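Local structure of hydroxylase (Rhodococcus sp., 2OR0) at residues 40-43 with 49-52; 109-114 with 234-239; 117-122 with 221-226; 271-276 with 357-362; 278-281 with 287-290. The protein is a putative flavin-dependent hydroxylase of the acyl-CoA dehydrogenase fold, probably using a reduced flavin and molecular oxygen to hydroxylate a substrate not yet identified. One frame throughout, in Å; residues are numbered along the deposited sequence.

Contact 1. Residues 40-43 with 49-52; sequences AVQS and LTDA
Ser43 and Thr50 meet where helix 33-46 runs out and helix 51-60 is about to begin, and the tight part of the contact is polar. The backbone N of Thr50 gives its hydrogen to Ser43 OG at 3.0 Å, nearly straight at 167°. With OG anti to the carbonyl carbon of its own residue (chi1 -58°), the hydroxyl lies beside the serine's backbone N and faces the oncoming chain; the methyl CG2 of Thr50 closes on Ser43 OG at 3.4 Å. The looser side is apolar and exposed: Gln42 crosses Thr50 at about a right angle, its CG lying 3.7 Å from Thr50 CG2, while its amide turns away to Asp46. Replacing Ser43 by an alanine would probably leave the Thr50 N-H without its acceptor and allow the start of the second helix to shift. That start is a classical N-cap, since Thr50 OG1 accepts from the N of Ala53, and Gln39 NE2 bonds to the same oxygen. The contact thus fixes the short connection between helices 33-46 and 51-60, while Leu49 packs on Ala94, Ser95 and Val98 of helix 93-102, and Ala40 on Arg372 of helix 370-381.

Contact 2. Residues 109-114 with 234-239; sequences LAFADP and RAQKEA. With ACT (acetate ion), chain C.
Phe111 O and Ala235 O are joined by one water, which donates to both; its bond to Ala235 O, 2.6 Å, is the shorter and that to Phe111 O is 3.0 Å. Beside this bridge the phenyl ring of Phe111 lies against helix 234-239. Gln236 CG sits almost exactly over the ring centre, 3.6 Å from the centroid and 7° off the normal, a CH-pi contact. The amide beyond it is stacked on the ring, the two planes 19° apart, and its NE2 reaches on to the carbonyls of Met248 and Phe246, which probably fix the rotation of the amide. Phe111 is the third residue of a type I turn from Leu109 to Ala112, closed by Ala112 N on Leu109 O; the connection between helices 105-109 and 114-121 thus carries the ring onto a short separate helix. Its CG stands between the backbone N and carbonyl carbon (chi1 56°), which sets the ring under Gln236 and brings Phe111 CD1 to 4.0 Å from Ala235 CB. Phe111 CB meets Ala239 CB at 3.7 Å. A serine in place of Phe111 would probably open a gap beneath Gln236 and strip its CG of the aromatic face. At the helix's first residue, Arg234 NH1 bonds OXT of an acetate, probably from the crystallisation liquor, at 3.2 Å, and NH2 also pairs with Asp232.

Contact 3. Residues 117-122 with 221-226; sequences QEEIWG and GYRTLN
Glu119 and Arg223 form the ionic part of this contact, a salt bridge between helix 114-121 and the residue leading into strand 224-226. Arg223 NE donates to Glu119 OE1 at 2.8 Å with an N-H...O angle of 151°. The oxygen is met on its syn side, 24° out of the carboxylate plane, while it lies close to the guanidinium plane. A second, weak bond runs from Arg223 NH2 to Glu119 OE2 at 3.2 Å, but the position of OE2 is less certain. The two flat groups do not form a coplanar fork: their planes stand 66° apart, and the side chains cross at about a right angle. Both are extended, the glutamate from a CG anti to its carbonyl carbon, and this length lets them span from helix to strand.

The aromatic part involves Tyr222. Its ring receives the carboxylate at its edge, near the ring plane, with the two planes steeply inclined to each other; the modelled approach of its hydroxyl to OE2 is too close to be trusted. Within the second segment, Gly221 O accepts from both Thr224 N and Thr224 OG1, the latter at 3.0 Å, which secures the turn carrying Tyr222 and Arg223. Trp163 of strand 163-170 touches both Glu119 and Arg223. The chemistry implies a charge-paired tie at the surface between the helical region and the sheet, in which the arginine probably favours the ionised glutamate.

Contact 4. Residues 271-276 with 357-362; sequences ACHIAV and ARAGGG
His273 leaves helix 250-277 with CG anti to its own backbone N (chi1 -175°), and the second torsion, 53°, turns the imidazole so that its ND1-CE1 side is presented to Ala359. The methyl of Ala359, on the loop that follows helix 331-356, points back at the helix, and Ala359 CB lies 3.8 Å from both His273 ND1 and His273 CE1. Its approach is oblique to the ring, and His273 CE1 is also 3.8 Å from Ala359 CA, so the imidazole rests on the backbone as well as on the methyl. Arg358 O comes near the edge of the same ring, close to its plane, but at 4.2 Å from His273 CE1 this is only a loose approach. No hydrogen bond joins the two segments; the meeting is van der Waals packing of one flat ring against one small residue, and His273 CA and Ala359 CA remain 7.0 Å apart.

Neighbouring helices enclose the pair. Met370 of helix 370-381 touches both His273 and Ala359, and Ile298 of helix 292-324 packs on the histidine. The polar groups of Arg358 have partners beyond the pair: its carbonyl accepts from Arg280, and its guanidinium forms a salt bridge with Glu354. Just beyond, Gly360 takes a positive phi of 84°, a backbone shape that a side chain would jam against the preceding carbonyl. Helix-against-loop packing of this kind closes the end of an up-and-down helical bundle, consistent with the C-terminal domain of the acyl-CoA dehydrogenase family.

Contact 5. Residues 278-281 with 287-290; sequences KDRV and KIKE. With ACT (acetate ion), chain D.
The guanidinium of Arg280 has Ile288 CD1 over one face and an acetate oxygen at its edge. Ile288 CD1 stands 3.9 Å from Arg280 NH1. In the plane of the group, Arg280 NE donates to OXT of the acetate at 3.1 Å and 174°, an almost straight bond to an ion that probably comes from the crystallisation liquor. NH1 has protein acceptors, Gln277 OE1 and Arg358 O, so the flat group is held from more than one point. An extended chain, with CG anti to the backbone N (chi1 -174°), carries the arginine's methylenes obliquely across the isoleucine, and Arg280 CD meets Ile288 CG1 at 3.8 Å.

Both segments belong to the connection between helices 250-277 and 292-324, where the chain reverses direction. Val281 and Lys287 form a single beta bridge there, and the backbone bond beside it, Ile288 N to Arg280 O, measures 3.0 Å at 170°. Arg280 O also lies 2.9 Å from a bound water that bridges to Lys278 O and accepts from Lys289 N. Residues 288-290 wind into a short 3-10 turn, closed by Glu290 N on Lys287 O.

Toward solvent the packing thins. Val281 CG2 brushes Lys287 CG at 4.2 Å, and the aliphatic part of Lys289 passes by the carbonyl of Lys278, its CD being 3.9 Å from Lys278 O.

Overall arrangement
The five contacts come in two pairs and a single. Contact 1 is first in sequence, its centre 24 Å from that of contact 4. Contacts 2 and 3 have centres about 10 Å apart: contact 2 sets the loop leading into helix 114-121 against helix 234-239, while contact 3, lying between its segments in sequence, joins helix 114-121 to the start of strand 224-226. Contacts 4 and 5, also about 10 Å apart between centres, share the family's C-terminal range; contact 5 falls between the segments of contact 4, and Arg280 bonds Arg358 O. The pairs sample opposite sides of the chain, centres 47 to 56 Å apart, with contact 1 apart from both.

Contact 1. Residues 40-43 with 49-52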
# COMPACT_ATOMS: atom_id res chain seq x y z
N ALA A 40 1.25 8.94 -17.04
CA ALA A 40 1.24 7.50 -16.78
C ALA A 40 2.08 6.65 -17.75
O ALA A 40 2.84 5.77 -17.33
CB ALA A 40 -0.20 7.01 -16.72
N VAL A 41 1.96 6.93 -19.05
CA VAL A 41 2.67 6.17 -20.08
C VAL A 41 4.19 6.38 -19.91
O VAL A 41 4.98 5.42 -20.01
CB VAL A 41 2.16 6.55 -21.51
CG1 VAL A 41 3.12 6.10 -22.62
CG2 VAL A 41 0.78 5.96 -21.73
N GLN A 42 4.59 7.61 -19.61
CA GLN A 42 6.01 7.92 -19.45
C GLN A 42 6.62 7.30 -18.19
O GLN A 42 7.73 6.78 -18.25
CB GLN A 42 6.25 9.44 -19.51
CG GLN A 42 7.74 9.82 -19.64
CD GLN A 42 8.36 9.30 -20.92
OE1 GLN A 42 7.93 9.66 -22.02
NE2 GLN A 42 9.37 8.42 -20.79
N SER A 43 5.89 7.32 -17.07
CA SER A 43 6.37 6.63 -15.85
C SER A 43 6.52 5.13 -16.10
O SER A 43 7.41 4.47 -15.56
CB SER A 43 5.44 6.86 -14.65
OG SER A 43 5.30 8.24 -14.36
N LEU A 49 8.26 6.73 -11.49
CA LEU A 49 7.38 7.89 -11.62
C LEU A 49 8.20 9.05 -12.16
O LEU A 49 9.27 9.35 -11.63
CB LEU A 49 6.74 8.30 -10.28
CG LEU A 49 5.71 7.41 -9.60
CD1 LEU A 49 5.29 7.96 -8.26
CD2 LEU A 49 4.47 7.20 -10.48
N THR A 50 7.70 9.70 -13.21
CA THR A 50 8.32 10.92 -13.70
C THR A 50 8.33 11.95 -12.54
O THR A 50 7.57 11.82 -11.58
CB THR A 50 7.56 11.53 -14.91
OG1 THR A 50 6.30 12.04 -14.46
CG2 THR A 50 7.31 10.50 -16.01
N ASP A 51 9.19 12.96 -12.64
CA ASP A 51 9.23 14.03 -11.64
C ASP A 51 7.88 14.76 -11.59
O ASP A 51 7.36 15.06 -10.49
CB ASP A 51 10.38 15.00 -11.91
CG ASP A 51 11.77 14.41 -11.57
OD1 ASP A 51 11.89 13.35 -10.88
OD2 ASP A 51 12.77 15.03 -12.02
N ALA A 52 7.29 15.01 -12.76
CA ALA A 52 5.95 15.58 -12.81
C ALA A 52 4.89 14.70 -12.12
O ALA A 52 4.05 15.22 -11.41
CB ALA A 52 5.54 15.95 -14.25

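Contact 2. Residues 109-114 with 234-239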
# COMPACT_ATOMS: atom_id res chain seq x y z
N LEU A 109 5.65 6.38 11.64
CA LEU A 109 6.62 7.31 12.20
C LEU A 109 5.98 8.16 13.29
O LEU A 109 6.67 8.67 14.17
CB LEU A 109 7.16 8.23 11.12
CG LEU A 109 8.53 8.83 11.44
CD1 LEU A 109 9.65 7.75 11.37
CD2 LEU A 109 8.82 10.01 10.52
N ALA A 110 4.66 8.31 13.23
CA ALA A 110 3.93 9.12 14.20
C ALA A 110 4.21 8.62 15.59
O ALA A 110 4.26 9.41 16.51
CB ALA A 110 2.43 9.12 13.94
N PHE A 111 4.42 7.31 15.73
CA PHE A 111 4.78 6.74 17.02
C PHE A 111 6.23 6.25 17.12
O PHE A 111 6.57 5.46 18.01
CB PHE A 111 3.76 5.68 17.54
CG PHE A 111 3.50 4.52 16.59
CD1 PHE A 111 4.25 3.34 16.67
CD2 PHE A 111 2.46 4.59 15.66
CE1 PHE A 111 3.99 2.27 15.85
CE2 PHE A 111 2.18 3.51 14.80
CZ PHE A 111 2.95 2.34 14.90
N ALA A 112 7.07 6.73 16.20
CA ALA A 112 8.53 6.60 16.35
C ALA A 112 9.04 7.75 17.25
O ALA A 112 8.32 8.74 17.48
CB ALA A 112 9.23 6.63 14.99
N ASP A 113 10.27 7.60 17.75
CA ASP A 113 10.91 8.63 18.58
C ASP A 113 10.74 10.02 18.01
O ASP A 113 10.97 10.26 16.82
CB ASP A 113 12.40 8.34 18.76
CG ASP A 113 13.00 9.11 19.92
OD1 ASP A 113 13.26 10.32 19.76
OD2 ASP A 113 13.22 8.49 20.99
N PRO A 114 10.33 10.98 18.88
CA PRO A 114 10.15 12.35 18.39
C PRO A 114 11.39 12.90 17.66
O PRO A 114 11.25 13.75 16.79
CB PRO A 114 9.83 13.16 19.66
CG PRO A 114 9.27 12.18 20.62
CD PRO A 114 9.99 10.84 20.31
N ARG A 234 2.20 -2.68 21.54
CA ARG A 234 3.12 -2.15 22.56
C ARG A 234 3.89 -0.87 22.19
O ARG A 234 4.10 -0.01 23.05
CB ARG A 234 4.05 -3.24 23.08
CG ARG A 234 3.33 -4.32 23.85
CD ARG A 234 4.30 -5.41 24.31
NE ARG A 234 4.76 -6.21 23.17
CZ ARG A 234 5.98 -6.76 23.05
NH1 ARG A 234 6.91 -6.59 23.98
NH2 ARG A 234 6.27 -7.46 21.96
N ALA A 235 4.28 -0.70 20.93
CA ALA A 235 4.95 0.56 20.54
C ALA A 235 4.01 1.77 20.63
O ALA A 235 4.41 2.88 21.02
CB ALA A 235 5.56 0.46 19.15
N GLN A 236 2.76 1.54 20.25
CA GLN A 236 1.75 2.59 20.33
C GLN A 236 1.42 2.95 21.79
O GLN A 236 1.27 4.11 22.11
CB GLN A 236 0.51 2.14 19.56
CG GLN A 236 0.62 2.42 18.07
CD GLN A 236 -0.18 1.43 17.25
OE1 GLN A 236 0.01 0.21 17.36
NE2 GLN A 236 -1.06 1.94 16.42
N LYS A 237 1.33 1.94 22.67
CA LYS A 237 1.13 2.16 24.10
C LYS A 237 2.28 2.94 24.73
O LYS A 237 2.03 3.90 25.48
CB LYS A 237 0.91 0.84 24.84
CG LYS A 237 -0.44 0.26 24.53
CD LYS A 237 -0.67 -1.13 25.06
CE LYS A 237 -2.10 -1.59 24.69
NZ LYS A 237 -2.35 -1.68 23.19
N GLU A 238 3.52 2.57 24.39
CA GLU A 238 4.70 3.30 24.86
C GLU A 238 4.71 4.76 24.42
O GLU A 238 5.19 5.64 25.16
CB GLU A 238 6.00 2.58 24.46
CG GLU A 238 6.14 1.20 25.13
CD GLU A 238 7.37 0.37 24.65
OE1 GLU A 238 8.19 0.89 23.84
OE2 GLU A 238 7.51 -0.80 25.11
N ALA A 239 4.16 5.04 23.24
CA ALA A 239 4.13 6.40 22.73
C ALA A 239 2.96 7.19 23.32
O ALA A 239 3.03 8.42 23.40
CB ALA A 239 4.08 6.43 21.19
C ACT C . 10.03 -8.48 22.52
O ACT C . 9.09 -9.23 22.19
OXT ACT C . 9.82 -7.78 23.52
CH3 ACT C . 11.34 -8.41 21.78
O HOH W 1 6.78 3.86 20.53

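Contact 3. Residues 117-122 with 221-226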
# COMPACT_ATOMS: atom_id res chain seq x y z
N GLN A 117 11.28 11.92 13.85
CA GLN A 117 10.19 12.63 13.17
C GLN A 117 10.67 14.03 12.80
O GLN A 117 10.37 14.54 11.72
CB GLN A 117 8.93 12.72 14.05
CG GLN A 117 8.42 11.41 14.64
CD GLN A 117 7.05 11.56 15.28
OE1 GLN A 117 6.20 12.30 14.78
NE2 GLN A 117 6.81 10.84 16.37
N GLU A 118 11.44 14.64 13.71
CA GLU A 118 12.01 15.97 13.51
C GLU A 118 13.09 15.92 12.43
O GLU A 118 13.15 16.78 11.56
CB GLU A 118 12.54 16.50 14.86
CG GLU A 118 13.11 17.93 14.88
CD GLU A 118 12.19 18.99 14.25
OE1 GLU A 118 10.95 18.91 14.43
OE2 GLU A 118 12.72 19.92 13.59
N GLU A 119 13.93 14.89 12.46
CA GLU A 119 14.95 14.72 11.41
C GLU A 119 14.33 14.61 10.00
O GLU A 119 14.82 15.22 9.04
CB GLU A 119 15.82 13.49 11.70
CG GLU A 119 16.82 13.71 12.82
CD GLU A 119 17.55 12.43 13.21
OE1 GLU A 119 17.06 11.33 12.89
OE2 GLU A 119 18.61 12.55 13.85
N ILE A 120 13.25 13.84 9.90
CA ILE A 120 12.60 13.58 8.60
C ILE A 120 11.74 14.74 8.12
O ILE A 120 11.83 15.16 6.96
CB ILE A 120 11.82 12.22 8.65
CG1 ILE A 120 12.83 11.08 8.90
CG2 ILE A 120 10.95 12.02 7.38
CD1 ILE A 120 12.24 9.70 9.07
N TRP A 121 10.90 15.27 9.01
CA TRP A 121 9.93 16.30 8.62
C TRP A 121 10.26 17.72 9.09
O TRP A 121 9.65 18.68 8.61
CB TRP A 121 8.54 15.93 9.14
CG TRP A 121 7.92 14.71 8.52
CD1 TRP A 121 7.94 14.36 7.19
CD2 TRP A 121 7.18 13.70 9.19
NE1 TRP A 121 7.25 13.18 7.00
CE2 TRP A 121 6.77 12.76 8.22
CE3 TRP A 121 6.81 13.49 10.53
CZ2 TRP A 121 6.02 11.64 8.54
CZ3 TRP A 121 6.07 12.38 10.85
CH2 TRP A 121 5.67 11.46 9.85
N GLY A 122 11.21 17.83 10.02
CA GLY A 122 11.62 19.13 10.60
C GLY A 122 11.79 20.27 9.62
O GLY A 122 11.19 21.33 9.79
N GLY A 221 19.81 4.00 18.14
CA GLY A 221 18.65 3.39 18.81
C GLY A 221 17.34 4.15 18.57
O GLY A 221 16.28 3.53 18.34
N TYR A 222 17.40 5.48 18.60
CA TYR A 222 16.21 6.32 18.47
C TYR A 222 15.58 6.29 17.05
O TYR A 222 14.47 6.80 16.85
CB TYR A 222 16.49 7.76 18.92
CG TYR A 222 17.26 8.63 17.94
CD1 TYR A 222 16.61 9.30 16.92
CD2 TYR A 222 18.65 8.79 18.06
CE1 TYR A 222 17.31 10.08 16.01
CE2 TYR A 222 19.36 9.58 17.17
CZ TYR A 222 18.69 10.22 16.15
OH TYR A 222 19.39 10.99 15.26
N ARG A 223 16.31 5.69 16.09
CA ARG A 223 15.83 5.52 14.71
C ARG A 223 15.32 4.11 14.44
O ARG A 223 15.22 3.68 13.30
CB ARG A 223 16.93 5.87 13.70
CG ARG A 223 17.15 7.35 13.55
CD ARG A 223 18.15 7.58 12.47
NE ARG A 223 18.57 8.97 12.37
CZ ARG A 223 19.63 9.37 11.67
NH1 ARG A 223 20.38 8.48 11.01
NH2 ARG A 223 19.93 10.67 11.61
N THR A 224 15.00 3.39 15.51
CA THR A 224 14.48 2.04 15.39
C THR A 224 13.19 1.89 16.19
O THR A 224 12.92 2.67 17.12
CB THR A 224 15.52 0.97 15.85
OG1 THR A 224 15.53 0.86 17.27
CG2 THR A 224 16.93 1.30 15.37
N LEU A 225 12.38 0.91 15.79
CA LEU A 225 11.30 0.38 16.61
C LEU A 225 11.44 -1.13 16.63
O LEU A 225 11.92 -1.72 15.67
CB LEU A 225 9.92 0.76 16.06
CG LEU A 225 9.57 2.26 16.07
CD1 LEU A 225 8.35 2.62 15.19
CD2 LEU A 225 9.39 2.79 17.54
N ASN A 226 11.03 -1.74 17.73
CA ASN A 226 10.92 -3.16 17.82
C ASN A 226 9.69 -3.61 16.99
O ASN A 226 8.56 -3.20 17.27
CB ASN A 226 10.78 -3.50 19.31
CG ASN A 226 10.60 -4.94 19.58
OD1 ASN A 226 10.08 -5.71 18.74
ND2 ASN A 226 11.01 -5.36 20.77

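Contact 4. Residues 271-276 with 357-362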
# COMPACT_ATOMS: atom_id res chain seq x y z
N ALA A 271 -13.42 0.96 -15.46
CA ALA A 271 -13.75 2.24 -16.14
C ALA A 271 -13.24 2.24 -17.59
O ALA A 271 -13.98 2.60 -18.51
CB ALA A 271 -13.18 3.43 -15.37
N CYS A 272 -11.99 1.84 -17.79
CA CYS A 272 -11.43 1.68 -19.13
C CYS A 272 -12.26 0.72 -19.99
O CYS A 272 -12.50 0.98 -21.15
CB CYS A 272 -9.99 1.15 -19.05
SG CYS A 272 -8.80 2.38 -18.46
N HIS A 273 -12.64 -0.42 -19.43
CA HIS A 273 -13.40 -1.42 -20.15
C HIS A 273 -14.73 -0.81 -20.62
O HIS A 273 -15.11 -0.94 -21.78
CB HIS A 273 -13.63 -2.61 -19.25
CG HIS A 273 -14.30 -3.77 -19.92
ND1 HIS A 273 -13.82 -4.32 -21.09
CD2 HIS A 273 -15.38 -4.50 -19.57
CE1 HIS A 273 -14.60 -5.34 -21.44
NE2 HIS A 273 -15.55 -5.46 -20.53
N ILE A 274 -15.44 -0.14 -19.71
CA ILE A 274 -16.75 0.45 -20.01
C ILE A 274 -16.61 1.48 -21.14
O ILE A 274 -17.33 1.41 -22.13
CB ILE A 274 -17.44 1.03 -18.72
CG1 ILE A 274 -18.00 -0.13 -17.89
CG2 ILE A 274 -18.53 2.06 -19.08
CD1 ILE A 274 -18.28 0.20 -16.46
N ALA A 275 -15.63 2.38 -21.02
CA ALA A 275 -15.37 3.40 -22.05
C ALA A 275 -15.11 2.83 -23.46
O ALA A 275 -15.52 3.41 -24.46
CB ALA A 275 -14.22 4.29 -21.62
N VAL A 276 -14.43 1.69 -23.53
CA VAL A 276 -14.20 1.02 -24.79
C VAL A 276 -15.47 0.30 -25.27
O VAL A 276 -15.83 0.41 -26.44
CB VAL A 276 -12.97 0.06 -24.71
CG1 VAL A 276 -12.81 -0.74 -25.99
CG2 VAL A 276 -11.69 0.86 -24.44
N ALA A 357 -10.84 -10.74 -20.12
CA ALA A 357 -11.05 -11.85 -21.03
C ALA A 357 -12.18 -11.57 -22.06
O ALA A 357 -12.29 -12.30 -23.05
CB ALA A 357 -11.38 -13.10 -20.27
N ARG A 358 -13.02 -10.56 -21.83
CA ARG A 358 -14.12 -10.29 -22.76
C ARG A 358 -13.88 -8.98 -23.49
O ARG A 358 -14.76 -8.48 -24.16
CB ARG A 358 -15.45 -10.23 -22.01
CG ARG A 358 -15.86 -11.57 -21.40
CD ARG A 358 -17.20 -11.49 -20.65
NE ARG A 358 -17.76 -12.81 -20.41
CZ ARG A 358 -17.40 -13.63 -19.42
NH1 ARG A 358 -16.46 -13.27 -18.53
NH2 ARG A 358 -17.97 -14.82 -19.32
N ALA A 359 -12.68 -8.42 -23.35
CA ALA A 359 -12.36 -7.15 -23.96
C ALA A 359 -11.84 -7.32 -25.39
O ALA A 359 -11.77 -6.36 -26.11
CB ALA A 359 -11.36 -6.36 -23.09
N GLY A 360 -11.46 -8.52 -25.78
CA GLY A 360 -11.04 -8.78 -27.16
C GLY A 360 -9.58 -8.46 -27.45
O GLY A 360 -8.83 -8.03 -26.56
N GLY A 361 -9.18 -8.66 -28.71
CA GLY A 361 -7.77 -8.59 -29.14
C GLY A 361 -7.22 -7.17 -29.15
O GLY A 361 -6.04 -6.98 -28.89
N GLY A 362 -8.06 -6.19 -29.47
CA GLY A 362 -7.64 -4.79 -29.39
C GLY A 362 -7.16 -4.36 -28.00
O GLY A 362 -6.26 -3.55 -27.87

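Contact 5. Residues 278-281 with 287-290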
# COMPACT_ATOMS: atom_id res chain seq x y z
N LYS A 278 -18.58 0.82 -24.85
CA LYS A 278 -19.70 1.65 -25.27
C LYS A 278 -19.72 1.89 -26.79
O LYS A 278 -20.81 1.86 -27.39
CB LYS A 278 -19.83 2.94 -24.45
CG LYS A 278 -18.69 3.92 -24.50
CD LYS A 278 -18.95 5.05 -23.47
CE LYS A 278 -20.04 6.01 -23.95
NZ LYS A 278 -20.74 6.70 -22.81
N ASP A 279 -18.55 2.01 -27.40
CA ASP A 279 -18.47 2.18 -28.86
C ASP A 279 -18.10 0.92 -29.65
O ASP A 279 -18.15 0.93 -30.88
CB ASP A 279 -17.52 3.33 -29.22
CG ASP A 279 -18.00 4.66 -28.68
OD1 ASP A 279 -19.21 4.98 -28.82
OD2 ASP A 279 -17.17 5.38 -28.08
N ARG A 280 -17.76 -0.16 -28.96
CA ARG A 280 -17.21 -1.34 -29.61
C ARG A 280 -18.20 -2.16 -30.45
O ARG A 280 -19.29 -2.51 -30.00
CB ARG A 280 -16.54 -2.24 -28.58
CG ARG A 280 -15.82 -3.44 -29.17
CD ARG A 280 -15.21 -4.22 -28.06
NE ARG A 280 -14.70 -5.50 -28.53
CZ ARG A 280 -14.73 -6.63 -27.83
NH1 ARG A 280 -15.27 -6.67 -26.61
NH2 ARG A 280 -14.22 -7.71 -28.37
N VAL A 281 -17.78 -2.47 -31.68
CA VAL A 281 -18.52 -3.36 -32.57
C VAL A 281 -17.66 -4.59 -32.83
O VAL A 281 -16.52 -4.48 -33.29
CB VAL A 281 -18.91 -2.67 -33.90
CG1 VAL A 281 -19.64 -3.66 -34.83
CG2 VAL A 281 -19.81 -1.47 -33.63
N LYS A 287 -22.96 -5.00 -32.00
CA LYS A 287 -22.62 -3.91 -31.05
C LYS A 287 -22.56 -4.48 -29.63
O LYS A 287 -23.53 -5.11 -29.17
CB LYS A 287 -23.65 -2.78 -31.08
CG LYS A 287 -23.79 -2.05 -32.40
CD LYS A 287 -24.92 -1.02 -32.31
CE LYS A 287 -25.29 -0.46 -33.69
NZ LYS A 287 -26.28 0.66 -33.57
N ILE A 288 -21.44 -4.24 -28.94
CA ILE A 288 -21.28 -4.70 -27.55
C ILE A 288 -22.35 -4.12 -26.61
O ILE A 288 -22.85 -4.84 -25.77
CB ILE A 288 -19.83 -4.47 -26.98
CG1 ILE A 288 -18.80 -5.35 -27.72
CG2 ILE A 288 -19.77 -4.74 -25.47
CD1 ILE A 288 -19.04 -6.85 -27.58
N LYS A 289 -22.71 -2.85 -26.77
CA LYS A 289 -23.80 -2.25 -25.97
C LYS A 289 -25.16 -2.96 -26.13
O LYS A 289 -26.10 -2.72 -25.38
CB LYS A 289 -23.93 -0.73 -26.20
CG LYS A 289 -24.51 -0.34 -27.57
CD LYS A 289 -24.60 1.18 -27.77
CE LYS A 289 -24.90 1.50 -29.25
NZ LYS A 289 -25.06 2.97 -29.50
N GLU A 290 -25.27 -3.86 -27.10
CA GLU A 290 -26.44 -4.73 -27.24
C GLU A 290 -26.15 -6.22 -26.92
O GLU A 290 -27.00 -7.08 -27.14
CB GLU A 290 -27.04 -4.59 -28.64
CG GLU A 290 -27.60 -3.18 -28.93
CD GLU A 290 -28.00 -2.96 -30.40
OE1 GLU A 290 -27.88 -3.92 -31.22
OE2 GLU A 290 -28.42 -1.81 -30.72
C ACT D . -12.24 -5.41 -31.44
O ACT D . -11.73 -6.55 -31.28
OXT ACT D . -13.49 -5.37 -31.36
CH3 ACT D . -11.41 -4.18 -31.71
O HOH W 2 -21.05 -0.84 -28.40